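Local coordinates for protein succinylglutamate desuccinylase (Chromobacterium violaceum, PDB 1YW4) that probably hydrolyses N-succinylglutamate to succinate and glutamate, the last step of arginine breakdown by the AST pathway, with one zinc ion per subunit, at residues G154-K159 / S278-T283; I185-L190 / P256-K261; I308-P313 / A321-E326. One frame throughout, in Å; residues are numbered along the deposited sequence.

How the contacts relate
Following the chain from the N terminus, the loop 154-159 of the catalytic domain comes first and is closed only at 278-283, making contact 1 the longest-range of the three. Contact 2 falls wholly within that span: strand 187-190, still catalytic domain, pairs with 257-261 at the start of the C-terminal domain. Contact 3 follows in series, a short hairpin of 308-313 and 321-326 inside the C-terminal domain. Contacts 1 and 2 thus tie the two domains together, and contact 3 joins both: N281 OD1 meets F310 N, K261 N meets V324 O, and the leucines L189 and L309 touch between contacts 2 and 3.

Contact 1: G154-K159 / S278-T283; sequences GSVFEK and SVENFT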
# COMPACT_ATOMS: atom_id res chain seq x y z
N GLY A 154 7.74 -16.24 -18.61
CA GLY A 154 8.76 -16.08 -17.59
C GLY A 154 8.44 -14.95 -16.63
O GLY A 154 7.44 -14.24 -16.78
N SER A 155 9.30 -14.76 -15.64
CA SER A 155 9.07 -13.72 -14.65
C SER A 155 10.36 -13.10 -14.10
O SER A 155 11.39 -13.76 -14.04
CB SER A 155 8.25 -14.31 -13.50
OG SER A 155 8.20 -13.44 -12.40
N VAL A 156 10.29 -11.83 -13.71
CA VAL A 156 11.46 -11.16 -13.14
C VAL A 156 11.84 -11.89 -11.86
O VAL A 156 13.02 -11.98 -11.51
CB VAL A 156 11.16 -9.69 -12.80
CG1 VAL A 156 12.31 -9.10 -11.97
CG2 VAL A 156 10.96 -8.89 -14.07
N PHE A 157 10.83 -12.40 -11.17
CA PHE A 157 11.04 -13.16 -9.94
C PHE A 157 10.77 -14.61 -10.29
O PHE A 157 9.65 -15.09 -10.16
CB PHE A 157 10.09 -12.68 -8.84
CG PHE A 157 10.28 -11.23 -8.46
CD1 PHE A 157 11.43 -10.82 -7.80
CD2 PHE A 157 9.31 -10.29 -8.77
CE1 PHE A 157 11.62 -9.49 -7.46
CE2 PHE A 157 9.49 -8.94 -8.43
CZ PHE A 157 10.65 -8.54 -7.77
N GLU A 158 11.82 -15.29 -10.77
CA GLU A 158 11.78 -16.69 -11.17
C GLU A 158 10.72 -17.49 -10.42
O GLU A 158 9.76 -17.98 -11.00
CB GLU A 158 13.15 -17.32 -10.94
CG GLU A 158 13.84 -17.84 -12.20
CD GLU A 158 13.30 -19.18 -12.65
OE1 GLU A 158 13.44 -20.16 -11.89
OE2 GLU A 158 12.75 -19.25 -13.77
N LYS A 159 10.92 -17.62 -9.11
CA LYS A 159 10.00 -18.37 -8.28
C LYS A 159 9.25 -17.42 -7.36
O LYS A 159 9.87 -16.62 -6.65
CB LYS A 159 10.78 -19.40 -7.48
CG LYS A 159 11.54 -20.39 -8.37
CD LYS A 159 12.53 -21.22 -7.59
CE LYS A 159 13.62 -20.34 -6.99
NZ LYS A 159 14.56 -21.12 -6.12
N SER A 278 6.04 -11.37 -25.23
CA SER A 278 6.71 -12.27 -24.30
C SER A 278 7.19 -11.56 -23.03
O SER A 278 8.05 -12.07 -22.31
CB SER A 278 7.92 -12.91 -24.97
OG SER A 278 8.94 -11.95 -25.19
N VAL A 279 6.64 -10.38 -22.75
CA VAL A 279 7.04 -9.64 -21.55
C VAL A 279 6.92 -10.51 -20.30
O VAL A 279 5.90 -11.18 -20.10
CB VAL A 279 6.19 -8.35 -21.36
CG1 VAL A 279 4.72 -8.70 -21.22
CG2 VAL A 279 6.68 -7.57 -20.15
N GLU A 280 7.95 -10.51 -19.46
CA GLU A 280 7.95 -11.32 -18.24
C GLU A 280 7.04 -10.74 -17.16
O GLU A 280 6.79 -9.54 -17.12
CB GLU A 280 9.37 -11.43 -17.67
CG GLU A 280 10.31 -12.30 -18.50
CD GLU A 280 11.70 -12.40 -17.91
OE1 GLU A 280 12.51 -13.18 -18.44
OE2 GLU A 280 12.00 -11.69 -16.92
N ASN A 281 6.54 -11.62 -16.29
CA ASN A 281 5.68 -11.17 -15.20
C ASN A 281 6.52 -10.36 -14.23
O ASN A 281 7.72 -10.62 -14.06
CB ASN A 281 5.06 -12.36 -14.45
CG ASN A 281 3.93 -13.01 -15.22
OD1 ASN A 281 2.99 -12.34 -15.65
ND2 ASN A 281 4.00 -14.34 -15.37
N PHE A 282 5.87 -9.40 -13.59
CA PHE A 282 6.50 -8.51 -12.61
C PHE A 282 7.47 -7.53 -13.25
O PHE A 282 8.34 -6.97 -12.58
CB PHE A 282 7.20 -9.32 -11.52
CG PHE A 282 6.25 -10.07 -10.62
CD1 PHE A 282 5.43 -9.39 -9.73
CD2 PHE A 282 6.18 -11.46 -10.67
CE1 PHE A 282 4.54 -10.09 -8.90
CE2 PHE A 282 5.30 -12.16 -9.85
CZ PHE A 282 4.48 -11.48 -8.97
N THR A 283 7.33 -7.33 -14.56
CA THR A 283 8.20 -6.38 -15.25
C THR A 283 7.89 -4.98 -14.72
O THR A 283 6.74 -4.56 -14.72
CB THR A 283 7.96 -6.40 -16.77
OG1 THR A 283 8.43 -7.63 -17.32
CG2 THR A 283 8.69 -5.24 -17.44
O HOH W 1 8.28 -14.66 -21.16
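Two backbone hydrogen bonds pin G154-V156 to N281, each from one segment to the other. N281 N gives to G154 O at 2.8 Å, and V156 N gives to N281 O at 2.9 Å and nearly straight (172°), so S155 and N281 form a single bridge between two loops. The S155 hydroxyl adds a weak contact, OG to N281 O at 3.3 Å, and lies in the plane of the F282 ring, at its edge; its firmer role is within its own loop, where F157 N gives to S155 OG in an ST turn. Within 278-283 the chain makes a type II turn from E280 to T283, and F282 and T283 both face I308 in a G1 beta bulge. F282 O accepts from R307 NH1. One water links G154 N to S278 O.

E280, with CG beside its backbone N (chi1 -71°), runs its extended chain alongside G154 and S155, OE2 ending 3.6 Å from S155 C.

The apolar part centres on F282. F157 directs its ring edge toward the face of F282 in an offset edge-to-face pair, with centroids 5.4 Å apart and planes at 71°; F157 CD2 lies 3.6 Å from F282 CG. F160 adds a second edge-to-face ring. V156 CB packs 4.2 Å from F282 CB.

N281 OD1 turns to another partner, F310 N, while its CB stays against S155 CB. Backbone bonds and a ring pair therefore join the catalytic and C-terminal domains near the predicted active-site residue E214, about 7 Å from N281 between side chains.

Contact 2: I185-L190 / P256-K261; sequences IEAVLL and PLFRAK
A parallel strand pair across the domain boundary, 187-190 of the catalytic domain beside 257-261 of the barrel-sandwich hybrid domain, carries sheet pairing from one domain into the other. V188 aligns with L257 and L189 with F258, and the short strand axes diverge by 34°. Three backbone bonds run alternately: V188 N to P256 O at 3.1 Å, F258 N to V188 O at 2.9 Å, and L190 N to F258 O at 2.8 Å, the last almost straight (176°). Before the strand, P256 CD sits in front of E186 O, at 3.4 Å.

V188 and L257 lie side by side on one face and point the same way; L257 CD2 comes to 3.6 Å from V188 CB. L190 CD1 packs against L257 CB at 4.2 Å. The other face holds L189 and F258. With CG swung anti to its backbone N (chi1 172°), L189 brings CD1 over the F258 carbonyl, 3.5 Å from its O. A187 CB stands at the edge of the F258 ring, 4.3 Å from CE1. R259 meets L190 O with CA and CB; its guanidinium pairs with E326 of its own chain through NE and with E326 of the second subunit through NH2, so this strand also reaches the dimer contact.

Strand 187-190 has strand 160-163 on its other side, and strand 257-265 has 320-328, while L189 also touches L309 of strand 307-309.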
# COMPACT_ATOMS: atom_id res chain seq x y z
N ILE A 185 11.50 -18.90 -3.08
CA ILE A 185 10.54 -17.88 -3.45
C ILE A 185 11.24 -16.53 -3.37
O ILE A 185 11.87 -16.21 -2.37
CB ILE A 185 9.32 -17.88 -2.50
CG1 ILE A 185 8.71 -19.29 -2.45
CG2 ILE A 185 8.29 -16.88 -2.98
CD1 ILE A 185 8.28 -19.82 -3.81
N GLU A 186 11.11 -15.73 -4.43
CA GLU A 186 11.76 -14.43 -4.49
C GLU A 186 10.78 -13.27 -4.38
O GLU A 186 11.19 -12.11 -4.33
CB GLU A 186 12.54 -14.31 -5.81
CG GLU A 186 13.43 -15.51 -6.11
CD GLU A 186 14.10 -15.42 -7.47
OE1 GLU A 186 14.68 -16.44 -7.91
OE2 GLU A 186 14.05 -14.34 -8.10
N ALA A 187 9.49 -13.58 -4.33
CA ALA A 187 8.46 -12.56 -4.23
C ALA A 187 7.10 -13.17 -3.89
O ALA A 187 6.84 -14.33 -4.21
CB ALA A 187 8.36 -11.78 -5.54
N VAL A 188 6.25 -12.38 -3.25
CA VAL A 188 4.92 -12.85 -2.88
C VAL A 188 3.84 -11.85 -3.27
O VAL A 188 3.95 -10.65 -3.00
CB VAL A 188 4.81 -13.10 -1.36
CG1 VAL A 188 3.45 -13.70 -1.03
CG2 VAL A 188 5.92 -14.02 -0.90
N LEU A 189 2.81 -12.34 -3.95
CA LEU A 189 1.68 -11.49 -4.35
C LEU A 189 0.58 -11.77 -3.32
O LEU A 189 0.20 -12.92 -3.11
CB LEU A 189 1.19 -11.86 -5.75
CG LEU A 189 -0.11 -11.18 -6.21
CD1 LEU A 189 0.14 -9.69 -6.43
CD2 LEU A 189 -0.60 -11.83 -7.50
N LEU A 190 0.08 -10.71 -2.69
CA LEU A 190 -0.98 -10.84 -1.69
C LEU A 190 -2.30 -10.48 -2.36
O LEU A 190 -2.50 -9.34 -2.80
CB LEU A 190 -0.72 -9.89 -0.52
CG LEU A 190 0.73 -9.74 -0.03
CD1 LEU A 190 0.82 -8.55 0.93
CD2 LEU A 190 1.20 -11.02 0.65
N PRO A 256 10.26 -9.09 -1.41
CA PRO A 256 9.30 -8.07 -1.83
C PRO A 256 7.87 -8.61 -1.97
O PRO A 256 7.64 -9.69 -2.50
CB PRO A 256 9.87 -7.57 -3.17
CG PRO A 256 10.64 -8.76 -3.69
CD PRO A 256 11.28 -9.33 -2.45
N LEU A 257 6.91 -7.84 -1.46
CA LEU A 257 5.50 -8.21 -1.52
C LEU A 257 4.78 -7.25 -2.45
O LEU A 257 5.17 -6.09 -2.59
CB LEU A 257 4.87 -8.14 -0.13
CG LEU A 257 5.58 -8.87 1.02
CD1 LEU A 257 4.88 -8.52 2.32
CD2 LEU A 257 5.57 -10.38 0.80
N PHE A 258 3.71 -7.73 -3.09
CA PHE A 258 2.94 -6.91 -4.01
C PHE A 258 1.44 -7.17 -3.89
O PHE A 258 1.02 -8.20 -3.37
CB PHE A 258 3.37 -7.17 -5.46
CG PHE A 258 4.84 -6.91 -5.72
CD1 PHE A 258 5.80 -7.88 -5.47
CD2 PHE A 258 5.25 -5.67 -6.22
CE1 PHE A 258 7.16 -7.64 -5.71
CE2 PHE A 258 6.61 -5.41 -6.46
CZ PHE A 258 7.56 -6.40 -6.20
N ARG A 259 0.65 -6.23 -4.37
CA ARG A 259 -0.80 -6.37 -4.38
C ARG A 259 -1.28 -5.71 -5.66
O ARG A 259 -0.59 -4.85 -6.23
CB ARG A 259 -1.42 -5.68 -3.16
CG ARG A 259 -1.33 -4.17 -3.19
CD ARG A 259 -1.94 -3.54 -1.95
NE ARG A 259 -1.99 -2.09 -2.06
CZ ARG A 259 -2.31 -1.27 -1.06
NH1 ARG A 259 -2.62 -1.77 0.13
NH2 ARG A 259 -2.34 0.04 -1.26
N ALA A 260 -2.45 -6.12 -6.13
CA ALA A 260 -3.01 -5.54 -7.34
C ALA A 260 -3.34 -4.08 -7.08
O ALA A 260 -3.83 -3.73 -6.00
CB ALA A 260 -4.26 -6.30 -7.74
N LYS A 261 -3.05 -3.22 -8.05
CA LYS A 261 -3.34 -1.80 -7.92
C LYS A 261 -4.62 -1.54 -8.71
O LYS A 261 -5.55 -0.91 -8.21
CB LYS A 261 -2.19 -0.96 -8.48
CG LYS A 261 -2.37 0.54 -8.33
CD LYS A 261 -1.17 1.29 -8.88
CE LYS A 261 -1.39 2.81 -8.86
NZ LYS A 261 -0.24 3.56 -9.46

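Contact 3: I308-P313 / A321-E326; sequences ILFPNP and AGIVVE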
# COMPACT_ATOMS: atom_id res chain seq x y z
N ILE A 308 3.90 -5.08 -14.25
CA ILE A 308 2.82 -5.73 -14.97
C ILE A 308 2.80 -7.21 -14.56
O ILE A 308 3.85 -7.82 -14.33
CB ILE A 308 3.05 -5.60 -16.51
CG1 ILE A 308 1.79 -6.00 -17.29
CG2 ILE A 308 4.22 -6.46 -16.93
CD1 ILE A 308 0.55 -5.19 -16.92
N LEU A 309 1.61 -7.78 -14.45
CA LEU A 309 1.50 -9.17 -14.06
C LEU A 309 0.40 -9.86 -14.87
O LEU A 309 -0.68 -9.30 -15.06
CB LEU A 309 1.20 -9.27 -12.56
CG LEU A 309 1.13 -10.67 -11.96
CD1 LEU A 309 2.46 -11.40 -12.18
CD2 LEU A 309 0.83 -10.57 -10.46
N PHE A 310 0.70 -11.06 -15.36
CA PHE A 310 -0.24 -11.85 -16.15
C PHE A 310 -0.86 -11.10 -17.34
O PHE A 310 -2.08 -11.10 -17.52
CB PHE A 310 -1.35 -12.38 -15.24
CG PHE A 310 -0.84 -13.19 -14.09
CD1 PHE A 310 -1.45 -13.10 -12.84
CD2 PHE A 310 0.25 -14.03 -14.25
CE1 PHE A 310 -0.97 -13.84 -11.76
CE2 PHE A 310 0.74 -14.77 -13.18
CZ PHE A 310 0.13 -14.68 -11.93
N PRO A 311 -0.03 -10.47 -18.18
CA PRO A 311 -0.55 -9.74 -19.34
C PRO A 311 -1.20 -10.67 -20.37
O PRO A 311 -0.65 -11.73 -20.67
CB PRO A 311 0.69 -9.04 -19.89
CG PRO A 311 1.76 -10.05 -19.61
CD PRO A 311 1.44 -10.45 -18.18
N ASN A 312 -2.35 -10.28 -20.90
CA ASN A 312 -3.04 -11.10 -21.90
C ASN A 312 -3.91 -10.21 -22.78
O ASN A 312 -5.13 -10.14 -22.60
CB ASN A 312 -3.93 -12.15 -21.21
CG ASN A 312 -4.38 -13.24 -22.17
OD1 ASN A 312 -4.68 -12.98 -23.34
ND2 ASN A 312 -4.45 -14.48 -21.68
N PRO A 313 -3.29 -9.51 -23.74
CA PRO A 313 -3.99 -8.61 -24.66
C PRO A 313 -4.84 -9.33 -25.72
O PRO A 313 -5.54 -8.68 -26.50
CB PRO A 313 -2.85 -7.82 -25.29
CG PRO A 313 -1.77 -8.84 -25.38
CD PRO A 313 -1.84 -9.52 -24.02
N ALA A 321 -7.02 -7.36 -19.48
CA ALA A 321 -5.97 -7.99 -20.26
C ALA A 321 -4.64 -7.90 -19.53
O ALA A 321 -3.57 -7.92 -20.15
CB ALA A 321 -5.87 -7.32 -21.62
N GLY A 322 -4.70 -7.81 -18.21
CA GLY A 322 -3.49 -7.71 -17.42
C GLY A 322 -3.74 -6.98 -16.12
O GLY A 322 -4.76 -6.30 -15.96
N ILE A 323 -2.82 -7.12 -15.18
CA ILE A 323 -2.95 -6.46 -13.89
C ILE A 323 -1.69 -5.70 -13.49
O ILE A 323 -0.57 -6.21 -13.60
CB ILE A 323 -3.30 -7.46 -12.77
CG1 ILE A 323 -2.22 -8.54 -12.68
CG2 ILE A 323 -4.65 -8.10 -13.04
CD1 ILE A 323 -2.44 -9.54 -11.55
N VAL A 324 -1.88 -4.46 -13.05
CA VAL A 324 -0.77 -3.63 -12.60
C VAL A 324 -0.68 -3.78 -11.09
O VAL A 324 -1.63 -3.50 -10.36
CB VAL A 324 -1.01 -2.15 -12.97
CG1 VAL A 324 0.10 -1.28 -12.39
CG2 VAL A 324 -1.05 -1.99 -14.49
N VAL A 325 0.47 -4.26 -10.62
CA VAL A 325 0.69 -4.46 -9.20
C VAL A 325 1.61 -3.38 -8.66
O VAL A 325 2.35 -2.74 -9.41
CB VAL A 325 1.32 -5.84 -8.89
CG1 VAL A 325 0.38 -6.95 -9.34
CG2 VAL A 325 2.67 -5.96 -9.60
N GLU A 326 1.56 -3.19 -7.34
CA GLU A 326 2.39 -2.21 -6.63
C GLU A 326 2.94 -2.84 -5.36
O GLU A 326 2.38 -3.80 -4.84
CB GLU A 326 1.55 -0.99 -6.25
CG GLU A 326 0.37 -1.34 -5.35
CD GLU A 326 -0.42 -0.12 -4.92
OE1 GLU A 326 -1.39 -0.31 -4.15
OE2 GLU A 326 -0.09 1.00 -5.34
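L309 and I323 hold the pairing with two backbone bonds, L309 N to I323 O at 2.8 Å and I323 N to L309 O, as an antiparallel hydrogen-bonded pair. The first is clearly bent (138°), the second straighter. I308 and V324 next to them form a non-hydrogen-bonded pair. The ladder ends at L309, and a third bond fastens the loop instead: N312 N gives to A321 O at 2.8 Å, straight at the hydrogen but with the donor well above the carbonyl plane.

These bonds belong to the hairpin of strands 307-309 and 320-328 in the barrel-sandwich hybrid domain, where 307-309 is short and gives way at once to the loop. F310 turns the chain there in a left-handed backbone conformation. Its side chain lies about 6 Å from that of E214, the predicted active-site residue, and about 8 Å from the zinc ion, so the hairpin end borders the metal site. Opposite the loop, G322, at phi 153°, packs its bare CA against P311 CA.

The side-chain packing is carried by I323. Its CG1 occupies the crowded position between backbone N and carbonyl carbon (chi1 58°), which lays the chain alongside L309: I323 CG1 is 3.5 Å from L309 CB, a tight fit, and CD1 goes on to L309 CD2. L309 in turn uses CD2 against V325 CG1. F310 lies alongside I323, CD1 to CD1 at 3.9 Å; L309 CG lies over one face of the F310 ring, toward its rim. On the opposite face of the strands I308 CD1 rests by the I323 carbonyl and reaches V324 CG2 at 4.3 Å. At the loop end A321 CB is pressed to N312 O, 3.1 Å away, and V325 also meets L189.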